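Local structure of MgGH51 (Meripilus giganteus, 6ZPV) at residues 236-241 with 288-293; 346-351 with 361-366. The protein hydrolyses terminal alpha-L-arabinofuranosyl residues from arabinose-containing glycans, as a fungal member of glycoside hydrolase family 51. All coordinates share one frame; numbering follows the deposited sequence.

Interaction 1: residues 236-241 with 288-293; sequences QTTATR and AVWAGY. With NAG (2-acetamido-2-deoxy-beta-D-glucopyranose), chain D; SO4 (sulfate ion), chain Q.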
loop_
_atom_site.group_PDB
_atom_site.type_symbol
_atom_site.label_atom_id
_atom_site.label_comp_id
_atom_site.label_asym_id
_atom_site.label_seq_id
_atom_site.Cartn_x
_atom_site.Cartn_y
_atom_site.Cartn_z
ATOM N N GLN A 236 -9.849 6.143 15.432
ATOM C CA GLN A 236 -11.064 6.921 15.720
ATOM C C GLN A 236 -10.956 7.639 17.086
ATOM O O GLN A 236 -11.637 8.643 17.294
ATOM C CB GLN A 236 -12.267 5.993 15.650
ATOM C CG GLN A 236 -13.573 6.682 15.817
ATOM C CD GLN A 236 -13.886 7.708 14.734
ATOM O OE1 GLN A 236 -13.481 7.578 13.548
ATOM N NE2 GLN A 236 -14.571 8.769 15.140
ATOM N N THR A 237 -10.186 7.044 17.971
ATOM C CA THR A 237 -9.945 7.493 19.353
ATOM C C THR A 237 -8.488 7.243 19.661
ATOM O O THR A 237 -7.799 6.500 18.944
ATOM C CB THR A 237 -10.820 6.671 20.324
ATOM O OG1 THR A 237 -10.425 5.306 20.193
ATOM C CG2 THR A 237 -12.307 6.910 20.099
ATOM N N THR A 238 -7.999 7.799 20.763
ATOM C CA THR A 238 -6.609 7.534 21.193
ATOM C C THR A 238 -6.404 6.029 21.263
ATOM O O THR A 238 -5.351 5.496 20.813
ATOM C CB THR A 238 -6.328 8.230 22.516
ATOM O OG1 THR A 238 -6.521 9.646 22.335
ATOM C CG2 THR A 238 -4.939 7.946 23.011
ATOM N N ALA A 239 -7.352 5.290 21.844
ATOM C CA ALA A 239 -7.171 3.854 22.061
ATOM C C ALA A 239 -7.118 3.005 20.791
ATOM O O ALA A 239 -6.564 1.894 20.859
ATOM C CB ALA A 239 -8.286 3.313 22.946
ATOM N N THR A 240 -7.612 3.519 19.700
ATOM C CA THR A 240 -7.663 2.790 18.435
ATOM C C THR A 240 -6.611 3.257 17.417
ATOM O O THR A 240 -6.643 2.776 16.274
ATOM C CB THR A 240 -9.062 2.748 17.834
ATOM O OG1 THR A 240 -9.552 4.090 17.679
ATOM C CG2 THR A 240 -10.026 1.897 18.666
ATOM N N ARG A 241 -5.679 4.098 17.836
ATOM C CA ARG A 241 -4.589 4.539 16.964
ATOM C C ARG A 241 -3.692 3.350 16.555
ATOM O O ARG A 241 -3.633 2.322 17.219
ATOM C CB ARG A 241 -3.757 5.573 17.723
ATOM C CG ARG A 241 -2.873 4.988 18.830
ATOM C CD ARG A 241 -2.284 6.093 19.708
ATOM N NE ARG A 241 -1.324 5.609 20.681
ATOM C CZ ARG A 241 -1.603 4.994 21.826
ATOM N NH1 ARG A 241 -2.873 4.801 22.182
ATOM N NH2 ARG A 241 -0.620 4.525 22.580
ATOM N N ALA A 288 5.388 7.674 9.081
ATOM C CA ALA A 288 4.563 8.522 9.936
ATOM C C ALA A 288 4.595 8.002 11.390
ATOM O O ALA A 288 4.706 6.805 11.656
ATOM C CB ALA A 288 3.144 8.601 9.447
ATOM N N VAL A 289 4.502 8.995 12.294
ATOM C CA VAL A 289 4.273 8.748 13.722
ATOM C C VAL A 289 2.961 9.402 14.125
ATOM O O VAL A 289 2.621 10.500 13.694
ATOM C CB VAL A 289 5.432 9.219 14.615
ATOM C CG1 VAL A 289 6.674 8.418 14.328
ATOM C CG2 VAL A 289 5.728 10.717 14.519
ATOM N N TRP A 290 2.238 8.717 15.013
ATOM C CA TRP A 290 1.018 9.265 15.608
ATOM C C TRP A 290 1.374 10.483 16.447
ATOM O O TRP A 290 2.405 10.485 17.157
ATOM C CB TRP A 290 0.352 8.156 16.439
ATOM C CG TRP A 290 -1.054 8.535 16.835
ATOM C CD1 TRP A 290 -2.165 8.370 16.048
ATOM C CD2 TRP A 290 -1.527 9.095 18.060
ATOM N NE1 TRP A 290 -3.284 8.820 16.677
ATOM C CE2 TRP A 290 -2.919 9.266 17.930
ATOM C CE3 TRP A 290 -0.932 9.387 19.299
ATOM C CZ2 TRP A 290 -3.733 9.736 18.969
ATOM C CZ3 TRP A 290 -1.702 9.851 20.341
ATOM C CH2 TRP A 290 -3.108 10.014 20.183
ATOM N N ALA A 291 0.532 11.519 16.385
ATOM C CA ALA A 291 0.933 12.852 16.899
ATOM C C ALA A 291 -0.090 13.452 17.852
ATOM O O ALA A 291 -0.089 14.667 18.026
ATOM C CB ALA A 291 1.255 13.779 15.753
ATOM N N GLY A 292 -0.882 12.648 18.518
ATOM C CA GLY A 292 -1.794 13.170 19.557
ATOM C C GLY A 292 -3.167 13.564 19.090
ATOM O O GLY A 292 -3.898 14.222 19.835
ATOM N N TYR A 293 -3.568 13.183 17.885
ATOM C CA TYR A 293 -4.908 13.436 17.313
ATOM C C TYR A 293 -5.488 12.180 16.719
ATOM O O TYR A 293 -4.759 11.407 16.066
ATOM C CB TYR A 293 -4.846 14.579 16.268
ATOM C CG TYR A 293 -6.180 14.913 15.678
ATOM C CD1 TYR A 293 -7.124 15.602 16.407
ATOM C CD2 TYR A 293 -6.513 14.561 14.388
ATOM C CE1 TYR A 293 -8.365 15.890 15.870
ATOM C CE2 TYR A 293 -7.732 14.874 13.831
ATOM C CZ TYR A 293 -8.692 15.520 14.575
ATOM O OH TYR A 293 -9.902 15.880 14.072
HETATM C C1 NAG D . 1.206 1.483 27.520
HETATM C C2 NAG D . 0.497 2.738 27.965
HETATM C C3 NAG D . 0.756 2.931 29.495
HETATM C C4 NAG D . 0.506 1.645 30.246
HETATM C C5 NAG D . 1.127 0.410 29.652
HETATM C C6 NAG D . 0.738 -0.931 30.319
HETATM C C7 NAG D . 0.559 4.422 26.140
HETATM C C8 NAG D . 1.301 5.527 25.493
HETATM N N2 NAG D . 1.058 3.878 27.268
HETATM O O3 NAG D . 0.024 4.024 29.937
HETATM O O4 NAG D . 1.028 1.792 31.601
HETATM O O5 NAG D . 0.747 0.370 28.263
HETATM O O6 NAG D . -0.724 -1.063 30.055
HETATM O O7 NAG D . -0.404 4.000 25.507
HETATM S S SO4 Q . -9.823 9.900 23.691
HETATM O O1 SO4 Q . -10.216 8.743 24.484
HETATM O O2 SO4 Q . -8.398 10.314 24.161
HETATM O O3 SO4 Q . -10.725 11.020 23.958
HETATM O O4 SO4 Q . -9.910 9.450 22.333
#
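Arg241 lays its aliphatic chain across one face of the Trp290 indole, in the loops that leave two neighbouring parallel strands of the (beta/alpha)8 barrel expected of family GH51. Arg241 CD stands over the six-membered ring of Trp290, 3.5 Å from its centroid and 12° off the normal, a CH-pi contact; Arg241 CB covers the five-membered part, 3.4 Å from Trp290 NE1. CG sits between the backbone N and the carbonyl carbon (chi1 73°), and the extended run from CG to NE then carries the chain over the ring. The methyl Thr238 CG2 meets Trp290 CH2 at 4.0 Å. The guanidinium is tilted 49° to the indole and too far for more than a weak cation-pi attraction. A long, flexible arginine thus gives methylenes to the ring and its charge to polar partners. Arg241 NH1 donates to Thr238 O at 2.9 Å, turning the chain end back onto its own 3-10 turn, while Arg241 NH2 binds Gln311 and, at 3.0 Å, O7 of a bound N-acetylglucosamine, part of a glycan that Tyr308 also lies against. Trp290 NE1 is satisfied by Glu234 O, and Tyr308 packs against the indole. Thr238 OG1 donates to O2 of a sulfate ion, probably from the crystallisation liquor, at 2.7 Å.

Interaction 2: residues 346-351 with 361-366; sequences VEVGNE and YRWHDF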
loop_
_atom_site.group_PDB
_atom_site.type_symbol
_atom_site.label_atom_id
_atom_site.label_comp_id
_atom_site.label_asym_id
_atom_site.label_seq_id
_atom_site.Cartn_x
_atom_site.Cartn_y
_atom_site.Cartn_z
ATOM N N VAL A 346 10.534 11.458 8.541
ATOM C CA VAL A 346 9.453 11.088 9.446
ATOM C C VAL A 346 8.354 12.136 9.340
ATOM O O VAL A 346 8.659 13.360 9.405
ATOM C CB VAL A 346 9.910 10.885 10.908
ATOM C CG1 VAL A 346 8.738 10.848 11.866
ATOM C CG2 VAL A 346 10.793 9.655 11.000
ATOM N N GLU A 347 7.116 11.670 9.171
ATOM C CA GLU A 347 5.967 12.578 9.072
ATOM C C GLU A 347 5.237 12.617 10.415
ATOM O O GLU A 347 4.966 11.567 11.022
ATOM C CB GLU A 347 5.049 12.114 7.919
ATOM C CG GLU A 347 3.897 13.061 7.643
ATOM C CD GLU A 347 3.275 12.906 6.278
ATOM O OE1 GLU A 347 3.724 12.044 5.510
ATOM O OE2 GLU A 347 2.297 13.703 5.993
ATOM N N VAL A 348 4.922 13.834 10.884
ATOM C CA VAL A 348 4.382 14.009 12.245
ATOM C C VAL A 348 2.857 14.096 12.116
ATOM O O VAL A 348 2.293 15.182 11.824
ATOM C CB VAL A 348 5.031 15.222 12.913
ATOM C CG1 VAL A 348 4.450 15.451 14.307
ATOM C CG2 VAL A 348 6.538 15.040 12.958
ATOM N N GLY A 349 2.174 12.972 12.328
ATOM C CA GLY A 349 0.718 12.936 12.211
ATOM C C GLY A 349 0.252 12.677 10.778
ATOM O O GLY A 349 1.045 12.266 9.917
ATOM N N ASN A 350 -1.042 12.896 10.577
ATOM C CA ASN A 350 -1.648 12.831 9.227
ATOM C C ASN A 350 -2.713 13.917 9.179
ATOM O O ASN A 350 -3.613 13.988 10.039
ATOM C CB ASN A 350 -2.311 11.489 8.950
ATOM C CG ASN A 350 -2.915 11.445 7.567
ATOM O OD1 ASN A 350 -2.166 11.555 6.587
ATOM N ND2 ASN A 350 -4.246 11.341 7.458
ATOM N N GLU A 351 -2.615 14.771 8.136
ATOM C CA GLU A 351 -3.710 15.742 7.862
ATOM C C GLU A 351 -4.076 16.499 9.137
ATOM O O GLU A 351 -5.264 16.707 9.438
ATOM C CB GLU A 351 -4.907 15.097 7.186
ATOM C CG GLU A 351 -4.578 14.558 5.793
ATOM C CD GLU A 351 -5.768 14.344 4.892
ATOM O OE1 GLU A 351 -6.903 14.125 5.425
ATOM O OE2 GLU A 351 -5.565 14.381 3.642
ATOM N N TYR A 361 1.330 23.007 19.355
ATOM C CA TYR A 361 1.999 22.436 20.530
ATOM C C TYR A 361 2.355 20.973 20.297
ATOM O O TYR A 361 3.334 20.484 20.844
ATOM C CB TYR A 361 1.252 22.681 21.860
ATOM C CG TYR A 361 -0.030 21.906 22.104
ATOM C CD1 TYR A 361 -0.006 20.546 22.357
ATOM C CD2 TYR A 361 -1.264 22.521 22.137
ATOM C CE1 TYR A 361 -1.185 19.839 22.621
ATOM C CE2 TYR A 361 -2.436 21.843 22.384
ATOM C CZ TYR A 361 -2.393 20.502 22.672
ATOM O OH TYR A 361 -3.595 19.840 22.908
ATOM N N ARG A 362 1.518 20.242 19.552
ATOM C CA ARG A 362 1.827 18.840 19.273
ATOM C C ARG A 362 3.111 18.727 18.402
ATOM O O ARG A 362 4.047 17.978 18.765
ATOM C CB ARG A 362 0.644 18.102 18.656
ATOM C CG ARG A 362 -0.558 18.064 19.585
ATOM C CD ARG A 362 -1.754 17.282 19.041
ATOM N NE ARG A 362 -2.365 17.865 17.843
ATOM C CZ ARG A 362 -2.353 17.408 16.597
ATOM N NH1 ARG A 362 -1.630 16.348 16.247
ATOM N NH2 ARG A 362 -3.090 17.993 15.685
ATOM N N TRP A 363 3.125 19.446 17.297
ATOM C CA TRP A 363 4.348 19.552 16.480
ATOM C C TRP A 363 5.513 20.026 17.338
ATOM O O TRP A 363 6.612 19.434 17.279
ATOM C CB TRP A 363 4.103 20.560 15.332
ATOM C CG TRP A 363 5.354 20.961 14.597
ATOM C CD1 TRP A 363 6.150 22.028 14.848
ATOM C CD2 TRP A 363 5.980 20.247 13.515
ATOM N NE1 TRP A 363 7.232 22.032 14.034
ATOM C CE2 TRP A 363 7.147 20.952 13.198
ATOM C CE3 TRP A 363 5.698 19.068 12.802
ATOM C CZ2 TRP A 363 8.016 20.553 12.191
ATOM C CZ3 TRP A 363 6.559 18.674 11.815
ATOM C CH2 TRP A 363 7.708 19.410 11.506
ATOM N N HIS A 364 5.369 21.112 18.078
ATOM C CA HIS A 364 6.520 21.612 18.840
ATOM C C HIS A 364 7.055 20.531 19.770
ATOM O O HIS A 364 8.285 20.293 19.804
ATOM C CB HIS A 364 6.124 22.841 19.645
ATOM C CG HIS A 364 7.254 23.327 20.509
ATOM N ND1 HIS A 364 7.531 22.778 21.757
ATOM C CD2 HIS A 364 8.233 24.198 20.253
ATOM C CE1 HIS A 364 8.618 23.375 22.259
ATOM N NE2 HIS A 364 9.045 24.201 21.388
ATOM N N ASP A 365 6.178 19.903 20.519
ATOM C CA ASP A 365 6.684 18.991 21.564
ATOM C C ASP A 365 7.224 17.678 20.936
ATOM O O ASP A 365 8.263 17.201 21.357
ATOM C CB ASP A 365 5.608 18.717 22.616
ATOM C CG ASP A 365 5.224 19.948 23.438
ATOM O OD1 ASP A 365 5.832 21.027 23.252
ATOM O OD2 ASP A 365 4.366 19.792 24.319
ATOM N N PHE A 366 6.523 17.151 19.928
ATOM C CA PHE A 366 7.048 15.970 19.242
ATOM C C PHE A 366 8.340 16.275 18.569
ATOM O O PHE A 366 9.291 15.495 18.748
ATOM C CB PHE A 366 6.026 15.393 18.236
ATOM C CG PHE A 366 5.028 14.401 18.784
ATOM C CD1 PHE A 366 3.883 14.839 19.435
ATOM C CD2 PHE A 366 5.277 13.062 18.679
ATOM C CE1 PHE A 366 2.992 13.918 19.966
ATOM C CE2 PHE A 366 4.385 12.131 19.220
ATOM C CZ PHE A 366 3.246 12.563 19.843
#
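Val348, at the end of strand 345-348, points its side chain at helix 359-373, the strand-to-helix packing of a beta-alpha-beta unit in the parallel barrel. Val348 CB lies 3.9 Å from both CE3 and CZ3 of Trp363. From there the branches diverge: Val348 CG2 comes to 3.8 Å from Trp363 CZ3, while Val348 CG1, anti to the backbone N (chi1 178°), stays 4.1 Å from Trp363 CE3 and reaches to 4.2 Å from Phe366 CB. A beta-branched valine suits this place, since its two methyls serve two residues three apart on the helix. Trp363 leaves the helix with CG anti to its own backbone N (chi1 168°), which brings the benzo part of the indole to the valine, crossing it at about a right angle. The polar edge of the same side chain has its own partner: Trp363 NE1 donates to Pro392 O, and the ring touches Phe379 and Ala381 of the next strand. With an alanine here in place of the indole, Val348 would probably border a gap and Pro392 O would be likely to lose its N-H donor. Tyr359 OH bonds Val348 O, but where Val348 meets Trp363 and Phe366 only hydrocarbon touches hydrocarbon, so cohesion there rests on complementary shape and burial from water.

From the N terminus, the chain passes strand 224-227 and enters the loop holding 236-241; after strand 257-258 and helix 271-281 it returns along strand 284-289 to 288-293, where interaction 1 closes a long loop. Helix 306-320 follows, and only then does interaction 2 open, closing the much shorter connection from strand 345-348 to helix 359-373. The two are therefore in series, neither nested nor crossed. They meet side by side in the sheet because strands 284-289 and 345-348 are neighbours there: Val289 O lies 2.9 Å from Gly349 N, a probable hydrogen bond, and Arg362 NH1 probably bonds Ala291 O. Together they link adjoining strands, their following loops and an outer helix.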